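Local coordinates for putative NADH dehydrogenase/NAD(P)H nitroreductase (Parabacteroides distasonis, PDB 3M5K), which binds flavin mononucleotide and probably works as a flavin-dependent oxidoreductase of the nitroreductase kind, at residues Y21-V26 and E76-I81. Numbering follows the deposited sequence.
Sequences YKDRPV and ETRQAI
Gln79 reaches from its backbone to the far end of the loop 21-26, where its OE1 accepts a nearly straight bond from Val26 N at 3.0 Å (172°); the donor sits above the amide carbonyl plane. A bend at chi2 (-81°) lays the amide across Val26, whose CG2 packs on Gln79 NE2 at 3.6 Å, while Pro25 CA lies 3.5 Å from Gln79 OE1. NE2 itself donates to Val149 O and to a water that also bridges Arg24 O and Arg78 N, so both ends of this buried amide are engaged. With the amide gone, as in an alanine here, Val26 N is likely to lose its acceptor, and a gap would probably open beside the valine. At the other buried end, the edge of the Tyr21 ring meets Glu76 O, and Tyr21 CD2 rests 3.9 Å from Thr77 CB; the tyrosine hydroxyl is hydrogen-bonded to Val18 O. The contact fastens the connection between helices 7-14 and 28-39 to the chain leading into strand 79-86 in the antiparallel sheet of this nitroreductase-family fold; the side chain of Tyr21 is about 8 Å from the bound flavin mononucleotide. The exposed side is looser. There Arg78 runs extended alongside Pro25, and its NE donates to Asp23 O, which lies at the edge of the guanidinium and near its plane, 2.9 Å away. Arg78 NH2 forms a salt bridge with Asp23 OD1 at 3.2 Å, though the hydrogen bonds to both carboxylate oxygens are weak and the two planes stand 84° apart.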
# COMPACT_ATOMS: atom_id res chain seq x y z
N TYR A 21 -17.39 -15.72 -2.41
CA TYR A 21 -16.60 -16.42 -3.42
C TYR A 21 -17.35 -17.66 -3.97
O TYR A 21 -18.20 -18.25 -3.28
CB TYR A 21 -15.24 -16.84 -2.84
CG TYR A 21 -14.65 -15.75 -1.98
CD1 TYR A 21 -14.11 -14.58 -2.55
CD2 TYR A 21 -14.67 -15.85 -0.59
CE1 TYR A 21 -13.60 -13.55 -1.74
CE2 TYR A 21 -14.18 -14.83 0.23
CZ TYR A 21 -13.63 -13.67 -0.35
OH TYR A 21 -13.18 -12.68 0.51
N LYS A 22 -17.01 -18.04 -5.20
CA LYS A 22 -17.39 -19.33 -5.74
C LYS A 22 -16.69 -20.42 -4.96
O LYS A 22 -15.67 -20.18 -4.31
CB LYS A 22 -17.00 -19.43 -7.20
CG LYS A 22 -17.77 -18.47 -8.04
CD LYS A 22 -17.48 -18.67 -9.50
CE LYS A 22 -18.26 -17.67 -10.35
NZ LYS A 22 -19.72 -17.61 -9.99
N ASP A 23 -17.21 -21.63 -5.02
CA ASP A 23 -16.66 -22.69 -4.22
C ASP A 23 -15.26 -23.11 -4.65
O ASP A 23 -14.48 -23.57 -3.81
CB ASP A 23 -17.59 -23.92 -4.20
CG ASP A 23 -16.96 -25.11 -3.49
OD1 ASP A 23 -16.92 -25.12 -2.24
OD2 ASP A 23 -16.50 -26.03 -4.19
N ARG A 24 -14.93 -22.93 -5.93
CA ARG A 24 -13.71 -23.51 -6.47
C ARG A 24 -12.42 -22.88 -5.94
O ARG A 24 -12.37 -21.67 -5.72
CB ARG A 24 -13.71 -23.47 -8.00
CG ARG A 24 -13.70 -22.09 -8.66
CD ARG A 24 -13.31 -22.24 -10.14
NE ARG A 24 -13.39 -21.00 -10.91
CZ ARG A 24 -14.53 -20.43 -11.32
NH1 ARG A 24 -15.70 -20.98 -11.03
NH2 ARG A 24 -14.48 -19.30 -12.02
N PRO A 25 -11.37 -23.70 -5.72
CA PRO A 25 -10.09 -23.15 -5.27
C PRO A 25 -9.39 -22.31 -6.33
O PRO A 25 -9.68 -22.41 -7.53
CB PRO A 25 -9.24 -24.39 -4.95
CG PRO A 25 -9.83 -25.48 -5.77
CD PRO A 25 -11.32 -25.17 -5.89
N VAL A 26 -8.50 -21.44 -5.88
CA VAL A 26 -7.70 -20.63 -6.77
C VAL A 26 -6.46 -21.43 -7.11
O VAL A 26 -5.84 -22.03 -6.23
CB VAL A 26 -7.37 -19.24 -6.12
CG1 VAL A 26 -6.37 -18.46 -6.99
CG2 VAL A 26 -8.68 -18.45 -5.85
N GLU A 76 -15.92 -19.33 4.32
CA GLU A 76 -16.45 -19.49 2.98
C GLU A 76 -15.42 -19.37 1.86
O GLU A 76 -15.77 -19.14 0.71
CB GLU A 76 -17.56 -18.45 2.74
CG GLU A 76 -18.60 -18.37 3.87
CD GLU A 76 -19.27 -19.72 4.16
OE1 GLU A 76 -19.34 -20.59 3.25
OE2 GLU A 76 -19.74 -19.91 5.32
N THR A 77 -14.14 -19.55 2.19
CA THR A 77 -13.11 -19.63 1.16
C THR A 77 -12.21 -20.82 1.41
O THR A 77 -12.15 -21.31 2.53
CB THR A 77 -12.24 -18.33 1.12
OG1 THR A 77 -11.25 -18.45 0.09
CG2 THR A 77 -11.59 -18.03 2.50
N ARG A 78 -11.52 -21.26 0.37
CA ARG A 78 -10.58 -22.36 0.49
C ARG A 78 -9.16 -21.85 0.70
O ARG A 78 -8.26 -22.63 0.97
CB ARG A 78 -10.63 -23.26 -0.75
CG ARG A 78 -11.97 -23.97 -0.94
CD ARG A 78 -11.95 -24.87 -2.15
NE ARG A 78 -13.20 -25.63 -2.27
CZ ARG A 78 -13.53 -26.70 -1.54
NH1 ARG A 78 -12.69 -27.21 -0.63
NH2 ARG A 78 -14.70 -27.30 -1.74
N GLN A 79 -8.95 -20.54 0.56
CA GLN A 79 -7.61 -20.00 0.69
C GLN A 79 -7.60 -18.53 1.14
O GLN A 79 -8.46 -17.72 0.76
CB GLN A 79 -6.79 -20.15 -0.61
CG GLN A 79 -7.41 -19.45 -1.84
CD GLN A 79 -8.50 -20.27 -2.48
OE1 GLN A 79 -8.26 -21.41 -2.87
NE2 GLN A 79 -9.71 -19.70 -2.62
N ALA A 80 -6.60 -18.22 1.95
CA ALA A 80 -6.33 -16.86 2.40
C ALA A 80 -4.83 -16.67 2.49
O ALA A 80 -4.08 -17.62 2.75
CB ALA A 80 -6.99 -16.60 3.76
N ILE A 81 -4.41 -15.42 2.34
CA ILE A 81 -3.02 -15.06 2.53
C ILE A 81 -2.90 -14.07 3.69
O ILE A 81 -3.59 -13.05 3.75
CB ILE A 81 -2.43 -14.42 1.25
CG1 ILE A 81 -2.51 -15.43 0.09
CG2 ILE A 81 -0.98 -13.99 1.50
CD1 ILE A 81 -2.21 -14.84 -1.31
O HOH W 1 -18.21 -17.26 -0.15
O HOH W 2 -12.34 -21.22 -2.69